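Local coordinates for transferrin binding protein B (Actinobacillus suis, PDB 3PQU), which probably binds host transferrin at the bacterial outer membrane, as a surface lipoprotein of the iron-acquisition receptor, at residues E39-V44 / I77-N82; A46-R51 / D177-V182. All coordinates share one frame; numbering follows the deposited sequence. Where two conformers were deposited one is given.

Interaction 1 of 2, residues E39-V44 / I77-N82; sequences EPTLGV and IMAIWN
Val44 and Ile77 meet through single methyl branches, CG1 of the valine pressing on CG2 of the isoleucine at 3.4 Å, closer than carbons normally pack, with the two side chains running at a slant to one another. Val44 brings CG1 there by setting it opposite its own backbone N (chi1 -180°). The face that carries Val44 also holds Ala79, whose CB is met by Thr41 CG2 at 3.6 Å. On the other face Ile80 packs directly against the bare backbone of Gly43, its CG1 lying 3.4 Å from Gly43 C. Leu42 CD1 rests over the backbone of Trp81, 3.8 Å from its O. In the strand backbone, Gly43 O is gripped twice, by Ile80 N at 3.0 Å in a nearly straight bond (173°) and by Thr41 OG1 at 2.8 Å, the donors approaching from opposite faces of the carbonyl plane. The return bond from Gly43 N to Ile80 O is more bent, at 136°. Val44 and Ile77 both also touch Phe319 of the neighbouring barrel. This is an antiparallel strand pairing at the edge of the five-stranded sheet of the N-lobe handle, with 78-80 its outermost strand on that side.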
ATOM      1  N   GLU A  39       0.480  -8.700  -7.005  1.00 21.13           N
ATOM      2  CA  GLU A  39       1.249  -7.459  -6.796  1.00 26.38           C
ATOM      3  C   GLU A  39       0.486  -6.520  -5.857  1.00 30.13           C
ATOM      4  O   GLU A  39      -0.726  -6.417  -5.949  1.00 17.86           O
ATOM      5  CB  GLU A  39       1.509  -6.733  -8.131  1.00 20.11           C
ATOM      6  CG  GLU A  39       2.555  -7.387  -9.041  1.00 36.81           C
ATOM      7  CD  GLU A  39       3.980  -7.224  -8.531  1.00 51.63           C
ATOM      8  OE1 GLU A  39       4.881  -7.894  -9.079  1.00 71.93           O
ATOM      9  OE2 GLU A  39       4.203  -6.426  -7.588  1.00 56.87           O
ATOM     10  N   PRO A  40       1.199  -5.817  -4.961  1.00 13.30           N
ATOM     11  CA  PRO A  40       0.515  -4.956  -3.996  1.00 17.62           C
ATOM     12  C   PRO A  40       0.112  -3.612  -4.600  1.00 24.98           C
ATOM     13  O   PRO A  40       0.851  -3.057  -5.412  1.00 20.86           O
ATOM     14  CB  PRO A  40       1.574  -4.753  -2.916  1.00 13.04           C
ATOM     15  CG  PRO A  40       2.879  -4.912  -3.665  1.00 16.78           C
ATOM     16  CD  PRO A  40       2.624  -6.006  -4.626  1.00 15.21           C
ATOM     17  N   THR A  41      -1.057  -3.104  -4.218  1.00 18.15           N
ATOM     18  CA  THR A  41      -1.479  -1.769  -4.651  1.00 21.25           C
ATOM     19  C   THR A  41      -2.261  -1.100  -3.530  1.00 23.27           C
ATOM     20  O   THR A  41      -2.702  -1.769  -2.591  1.00 16.16           O
ATOM     21  CB  THR A  41      -2.386  -1.817  -5.907  1.00 17.69           C
ATOM     22  OG1 THR A  41      -3.495  -2.675  -5.644  1.00 24.82           O
ATOM     23  CG2 THR A  41      -1.613  -2.341  -7.124  1.00 26.90           C
ATOM     24  N   LEU A  42      -2.464   0.213  -3.630  1.00 17.78           N
ATOM     25  CA  LEU A  42      -3.262   0.897  -2.619  1.00 16.29           C
ATOM     26  C   LEU A  42      -4.697   0.408  -2.627  1.00 23.34           C
ATOM     27  O   LEU A  42      -5.321   0.265  -1.570  1.00 14.65           O
ATOM     28  CB  LEU A  42      -3.237   2.403  -2.833  1.00 21.04           C
ATOM     29  CG  LEU A  42      -1.888   3.038  -2.511  1.00 29.79           C
ATOM     30  CD1 LEU A  42      -1.896   4.500  -2.955  1.00 27.48           C
ATOM     31  CD2 LEU A  42      -1.577   2.908  -1.030  1.00 27.30           C
ATOM     32  N   GLY A  43      -5.226   0.174  -3.827  1.00 12.24           N
ATOM     33  CA  GLY A  43      -6.536  -0.444  -3.961  1.00 15.05           C
ATOM     34  C   GLY A  43      -6.732  -1.233  -5.242  1.00 15.92           C
ATOM     35  O   GLY A  43      -5.853  -1.251  -6.115  1.00 19.52           O
ATOM     36  N   VAL A  44      -7.904  -1.855  -5.368  1.00 18.01           N
ATOM     37  CA  VAL A  44      -8.287  -2.624  -6.569  1.00 16.43           C
ATOM     38  C   VAL A  44      -9.803  -2.442  -6.840  1.00 18.91           C
ATOM     39  O   VAL A  44     -10.584  -2.368  -5.894  1.00 22.27           O
ATOM     40  CB  VAL A  44      -8.014  -4.135  -6.359  1.00 19.24           C
ATOM     41  CG1 VAL A  44      -8.404  -4.917  -7.603  1.00 17.46           C
ATOM     42  CG2 VAL A  44      -6.524  -4.413  -5.946  1.00 16.62           C
ATOM     43  N   ILE A  77      -9.643  -6.507 -13.630  1.00 27.22           N
ATOM     44  CA  ILE A  77      -9.362  -6.216 -12.236  1.00 24.93           C
ATOM     45  C   ILE A  77      -8.250  -5.166 -12.202  1.00 18.29           C
ATOM     46  O   ILE A  77      -7.100  -5.447 -12.526  1.00 22.23           O
ATOM     47  CB  ILE A  77      -8.961  -7.513 -11.514  1.00 26.28           C
ATOM     48  CG1 ILE A  77     -10.124  -8.510 -11.619  1.00 24.53           C
ATOM     49  CG2 ILE A  77      -8.594  -7.249 -10.070  1.00 23.79           C
ATOM     50  CD1 ILE A  77      -9.803  -9.852 -11.047  1.00 19.03           C
ATOM     51  N   MET A  78      -8.601  -3.955 -11.803  1.00 24.66           N
ATOM     52  CA  MET A  78      -7.727  -2.809 -12.019  1.00 23.42           C
ATOM     53  C   MET A  78      -7.189  -2.236 -10.727  1.00 21.01           C
ATOM     54  O   MET A  78      -7.933  -2.024  -9.782  1.00 24.54           O
ATOM     55  CB  MET A  78      -8.515  -1.707 -12.735  1.00 27.00           C
ATOM     56  CG  MET A  78      -9.536  -2.226 -13.725  1.00 40.62           C
ATOM     57  SD  MET A  78      -9.367  -1.372 -15.299  1.00 57.90           S
ATOM     58  CE  MET A  78      -7.780  -2.043 -15.778  1.00 35.46           C
ATOM     59  N   ALA A  79      -5.898  -1.944 -10.716  1.00 19.44           N
ATOM     60  CA  ALA A  79      -5.277  -1.239  -9.611  1.00 18.99           C
ATOM     61  C   ALA A  79      -5.797   0.195  -9.556  1.00 30.68           C
ATOM     62  O   ALA A  79      -5.963   0.837 -10.587  1.00 29.95           O
ATOM     63  CB  ALA A  79      -3.766  -1.234  -9.800  1.00 19.13           C
ATOM     64  N   ILE A  80      -6.061   0.697  -8.354  1.00 15.14           N
ATOM     65  CA  ILE A  80      -6.418   2.097  -8.179  1.00 22.76           C
ATOM     66  C   ILE A  80      -5.538   2.700  -7.104  1.00 20.59           C
ATOM     67  O   ILE A  80      -4.936   1.978  -6.310  1.00 21.27           O
ATOM     68  CB  ILE A  80      -7.903   2.278  -7.852  1.00 26.88           C
ATOM     69  CG1 ILE A  80      -8.307   1.456  -6.632  1.00 20.00           C
ATOM     70  CG2 ILE A  80      -8.768   1.886  -9.066  1.00 22.94           C
ATOM     71  CD1 ILE A  80      -9.784   1.657  -6.263  1.00 22.95           C
ATOM     72  N   TRP A  81      -5.441   4.018  -7.078  1.00 21.25           N
ATOM     73  CA  TRP A  81      -4.380   4.647  -6.297  1.00 28.32           C
ATOM     74  C   TRP A  81      -4.713   6.033  -5.783  1.00 29.59           C
ATOM     75  O   TRP A  81      -3.809   6.770  -5.371  1.00 37.82           O
ATOM     76  CB  TRP A  81      -3.065   4.680  -7.094  1.00 28.56           C
ATOM     77  CG  TRP A  81      -3.131   5.499  -8.343  1.00 48.24           C
ATOM     78  CD1 TRP A  81      -3.100   6.864  -8.432  1.00 55.56           C
ATOM     79  CD2 TRP A  81      -3.234   5.012  -9.689  1.00 59.78           C
ATOM     80  NE1 TRP A  81      -3.183   7.253  -9.749  1.00 66.84           N
ATOM     81  CE2 TRP A  81      -3.263   6.136 -10.540  1.00 60.12           C
ATOM     82  CE3 TRP A  81      -3.302   3.735 -10.254  1.00 82.54           C
ATOM     83  CZ2 TRP A  81      -3.359   6.020 -11.927  1.00 67.18           C
ATOM     84  CZ3 TRP A  81      -3.401   3.624 -11.635  1.00 87.09           C
ATOM     85  CH2 TRP A  81      -3.425   4.761 -12.454  1.00 75.03           C
ATOM     86  N   ASN A  82      -5.994   6.387  -5.773  1.00 31.75           N
ATOM     87  CA  ASN A  82      -6.391   7.714  -5.274  1.00 34.17           C
ATOM     88  C   ASN A  82      -5.997   7.924  -3.818  1.00 35.57           C
ATOM     89  O   ASN A  82      -6.269   7.075  -2.962  1.00 42.36           O
ATOM     90  CB  ASN A  82      -7.896   7.977  -5.465  1.00 37.26           C
ATOM     91  CG  ASN A  82      -8.274   9.455  -5.222  1.00 54.33           C
ATOM     92  OD1 ASN A  82      -7.700  10.125  -4.368  1.00 67.40           O
ATOM     93  ND2 ASN A  82      -9.243   9.953  -5.976  1.00 47.36           N
TER

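Interaction 2 of 2, residues A46-R51 / D177-V182; sequences AKIPRR and DFTSDV
The backbones of Ile48-Arg51 and Thr179-Val182 run nearly parallel, 10° apart end to end, yet no hydrogen bond joins them, and the closest approach of alpha carbons is 5.9 Å, between Pro49 and Asp181. The contact is therefore side-chain packing between the handle and the beta-barrel of the N-lobe, made where strand 43-47 has just ended and strand 170-183 nears its end. Pro49 and Val182 carry most of it, with Thr179. The CD edge of the proline ring faces the Thr179 hydroxyl, CD lying 3.3 Å from OG1, and CG sits 3.5 Å from Ser180 O. Thr179 presents its hydroxyl here because OG1 stands opposite the backbone N (chi1 179°), and the same oxygen donates to Ser180 O in the carbonyl plane, on a lone pair; the proline thus packs against two polar groups already hydrogen-bonded to each other. Beside it Ile48 crosses Thr179 at a slant, bringing CG2 toward OG1. Further along, Val182 divides its two methyls: CG2 turns to Pro49, whose CB is 4.1 Å away, and CG1 goes to Arg51. The guanidinium of Arg51 leads beyond this contact to Asn199 and the carbonyl of Asp67, while Asp70 also touches both Pro49 and Val182. What the arginine offers the barrel strand is its aliphatic root, with CB 3.9 Å from Val182 CG1.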
ATOM      1  N   ALA A  46     -13.222  -3.624  -9.764  1.00 21.25           N
ATOM      2  CA  ALA A  46     -13.701  -4.302 -10.971  1.00 14.31           C
ATOM      3  C   ALA A  46     -15.137  -3.892 -11.271  1.00 19.83           C
ATOM      4  O   ALA A  46     -15.962  -3.765 -10.380  1.00 14.33           O
ATOM      5  CB  ALA A  46     -13.621  -5.816 -10.832  1.00 12.24           C
ATOM      6  N   LYS A  47     -15.413  -3.714 -12.546  1.00 13.99           N
ATOM      7  CA  LYS A  47     -16.749  -3.390 -13.023  0.60 22.77           C
ATOM      8  C   LYS A  47     -17.714  -4.560 -12.815  1.00 13.72           C
ATOM      9  O   LYS A  47     -17.342  -5.716 -12.978  1.00 17.49           O
ATOM     10  CB  LYS A  47     -16.668  -3.037 -14.512  0.60 22.67           C
ATOM     11  CG  LYS A  47     -17.973  -2.579 -15.148  0.60 21.94           C
ATOM     12  CD  LYS A  47     -17.666  -1.861 -16.458  0.60 46.99           C
ATOM     13  CE  LYS A  47     -18.864  -1.105 -17.005  0.60 53.22           C
ATOM     14  NZ  LYS A  47     -18.439  -0.209 -18.119  0.60 51.62           N
ATOM     15  N   ILE A  48     -18.955  -4.252 -12.466  1.00 17.70           N
ATOM     16  CA  ILE A  48     -19.997  -5.282 -12.313  1.00 14.85           C
ATOM     17  C   ILE A  48     -20.426  -5.761 -13.706  1.00 10.72           C
ATOM     18  O   ILE A  48     -20.861  -4.944 -14.521  1.00 17.80           O
ATOM     19  CB  ILE A  48     -21.233  -4.712 -11.513  1.00 19.50           C
ATOM     20  CG1 ILE A  48     -20.823  -4.334 -10.069  1.00 11.15           C
ATOM     21  CG2 ILE A  48     -22.395  -5.722 -11.473  1.00  9.45           C
ATOM     22  CD1 ILE A  48     -21.940  -3.574  -9.246  1.00 11.34           C
ATOM     23  N   PRO A  49     -20.281  -7.071 -14.004  1.00 23.26           N
ATOM     24  CA  PRO A  49     -20.625  -7.557 -15.358  1.00 24.82           C
ATOM     25  C   PRO A  49     -22.117  -7.467 -15.675  1.00 12.65           C
ATOM     26  O   PRO A  49     -22.961  -7.669 -14.784  1.00 14.17           O
ATOM     27  CB  PRO A  49     -20.175  -9.031 -15.335  1.00 29.86           C
ATOM     28  CG  PRO A  49     -19.057  -9.065 -14.327  1.00 20.90           C
ATOM     29  CD  PRO A  49     -19.524  -8.088 -13.240  1.00 14.64           C
ATOM     30  N   ARG A  50     -22.417  -7.153 -16.939  1.00 18.73           N
ATOM     31  CA  ARG A  50     -23.777  -6.921 -17.450  1.00 14.50           C
ATOM     32  C   ARG A  50     -23.839  -7.616 -18.796  1.00 19.76           C
ATOM     33  O   ARG A  50     -22.962  -7.416 -19.621  1.00 18.87           O
ATOM     34  CB  ARG A  50     -24.004  -5.411 -17.669  1.00 18.00           C
ATOM     35  CG  ARG A  50     -24.320  -4.593 -16.405  1.00 12.07           C
ATOM     36  CD  ARG A  50     -23.711  -3.194 -16.446  1.00 20.22           C
ATOM     37  NE  ARG A  50     -24.217  -2.322 -17.515  1.00 19.94           N
ATOM     38  CZ  ARG A  50     -25.341  -1.616 -17.439  1.00 35.61           C
ATOM     39  NH1 ARG A  50     -26.117  -1.681 -16.357  1.00 24.45           N
ATOM     40  NH2 ARG A  50     -25.709  -0.855 -18.454  1.00 22.96           N
ATOM     41  N   ARG A  51     -24.868  -8.420 -19.035  1.00 12.94           N
ATOM     42  CA  ARG A  51     -24.952  -9.142 -20.316  1.00 16.28           C
ATOM     43  C   ARG A  51     -25.324  -8.206 -21.461  1.00 16.35           C
ATOM     44  O   ARG A  51     -26.153  -7.325 -21.291  1.00 14.61           O
ATOM     45  CB  ARG A  51     -25.961 -10.285 -20.246  1.00 16.42           C
ATOM     46  CG  ARG A  51     -25.897 -11.225 -21.458  1.00 17.05           C
ATOM     47  CD  ARG A  51     -26.749 -12.451 -21.221  1.00 17.86           C
ATOM     48  NE  ARG A  51     -28.166 -12.124 -21.044  1.00 22.09           N
ATOM     49  CZ  ARG A  51     -29.038 -12.071 -22.047  1.00 25.10           C
ATOM     50  NH1 ARG A  51     -28.628 -12.298 -23.285  1.00 24.72           N
ATOM     51  NH2 ARG A  51     -30.309 -11.772 -21.819  1.00 36.50           N
ATOM     52  N   ASP A 177     -17.570  -8.008   0.218  1.00 10.75           N
ATOM     53  CA  ASP A 177     -18.489  -7.705  -0.895  1.00 16.43           C
ATOM     54  C   ASP A 177     -17.987  -8.413  -2.155  1.00 21.51           C
ATOM     55  O   ASP A 177     -16.831  -8.825  -2.212  1.00 11.86           O
ATOM     56  CB  ASP A 177     -18.550  -6.200  -1.155  1.00 12.16           C
ATOM     57  CG  ASP A 177     -19.347  -5.463  -0.103  1.00 22.16           C
ATOM     58  OD1 ASP A 177     -18.744  -4.791   0.758  1.00 11.43           O
ATOM     59  OD2 ASP A 177     -20.582  -5.581  -0.134  1.00 11.99           O
ATOM     60  N   PHE A 178     -18.848  -8.555  -3.159  1.00 11.79           N
ATOM     61  CA  PHE A 178     -18.500  -9.369  -4.321  1.00 19.44           C
ATOM     62  C   PHE A 178     -19.357  -9.088  -5.547  1.00 14.48           C
ATOM     63  O   PHE A 178     -20.454  -8.555  -5.437  1.00 14.29           O
ATOM     64  CB  PHE A 178     -18.648 -10.858  -3.954  1.00 14.62           C
ATOM     65  CG  PHE A 178     -20.075 -11.256  -3.576  1.00 17.58           C
ATOM     66  CD1 PHE A 178     -20.989 -11.634  -4.559  1.00 12.82           C
ATOM     67  CD2 PHE A 178     -20.497 -11.221  -2.251  1.00 11.89           C
ATOM     68  CE1 PHE A 178     -22.320 -11.980  -4.246  1.00  9.16           C
ATOM     69  CE2 PHE A 178     -21.821 -11.594  -1.913  1.00 21.38           C
ATOM     70  CZ  PHE A 178     -22.737 -11.968  -2.923  1.00  9.60           C
ATOM     71  N   THR A 179     -18.843  -9.476  -6.712  1.00 13.95           N
ATOM     72  CA  THR A 179     -19.642  -9.624  -7.913  1.00 13.69           C
ATOM     73  C   THR A 179     -19.253 -10.957  -8.554  1.00 19.15           C
ATOM     74  O   THR A 179     -18.080 -11.343  -8.523  1.00 10.70           O
ATOM     75  CB  THR A 179     -19.423  -8.484  -8.948  1.00 15.06           C
ATOM     76  OG1 THR A 179     -20.241  -8.732 -10.097  1.00 16.05           O
ATOM     77  CG2 THR A 179     -17.955  -8.403  -9.421  1.00 12.75           C
ATOM     78  N   SER A 180     -20.245 -11.658  -9.105  1.00  9.67           N
ATOM     79  CA  SER A 180     -20.021 -12.845  -9.918  1.00 10.07           C
ATOM     80  C   SER A 180     -19.755 -12.418 -11.350  1.00 17.30           C
ATOM     81  O   SER A 180     -19.715 -11.223 -11.655  1.00 12.18           O
ATOM     82  CB  SER A 180     -21.252 -13.767  -9.899  1.00 10.03           C
ATOM     83  OG  SER A 180     -22.366 -13.193 -10.598  1.00 16.86           O
ATOM     84  N   ASP A 181     -19.566 -13.400 -12.235  1.00 12.77           N
ATOM     85  CA  ASP A 181     -19.670 -13.138 -13.658  1.00 15.99           C
ATOM     86  C   ASP A 181     -21.109 -13.409 -14.088  1.00 17.37           C
ATOM     87  O   ASP A 181     -21.964 -13.698 -13.257  1.00 16.37           O
ATOM     88  CB  ASP A 181     -18.685 -14.003 -14.476  1.00 19.40           C
ATOM     89  CG  ASP A 181     -18.961 -15.503 -14.347  1.00 26.43           C
ATOM     90  OD1 ASP A 181     -18.427 -16.284 -15.174  1.00 23.98           O
ATOM     91  OD2 ASP A 181     -19.693 -15.890 -13.409  1.00 20.88           O
ATOM     92  N   VAL A 182     -21.376 -13.342 -15.388  1.00 18.07           N
ATOM     93  CA  VAL A 182     -22.733 -13.534 -15.876  1.00 15.40           C
ATOM     94  C   VAL A 182     -22.823 -14.749 -16.798  1.00 21.84           C
ATOM     95  O   VAL A 182     -21.970 -14.929 -17.657  1.00 13.59           O
ATOM     96  CB  VAL A 182     -23.227 -12.264 -16.603  1.00 14.70           C
ATOM     97  CG1 VAL A 182     -24.384 -12.589 -17.564  1.00 24.48           C
ATOM     98  CG2 VAL A 182     -23.642 -11.178 -15.578  1.00 13.94           C
TER

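How the interactions relate
Strand 43-47 links the two contacts, a case of one short strand serving two neighbours in succession. Interaction 1 uses its beginning for backbone pairing within the handle sheet; interaction 2 is made by the chain just past its far end, from Ile48 on, which packs against the barrel strand 170-183. The centres lie 18 Å apart and the two contacts do not otherwise touch. Phe319 of barrel strand 318-326 touches Val44 and Ile77 of interaction 1 and also Ala46, which leads into interaction 2. Interaction 1 is only partly buried, and a glycerol, probably from the crystallisation liquor, is hydrogen-bonded to Trp81 N; interaction 2 is buried.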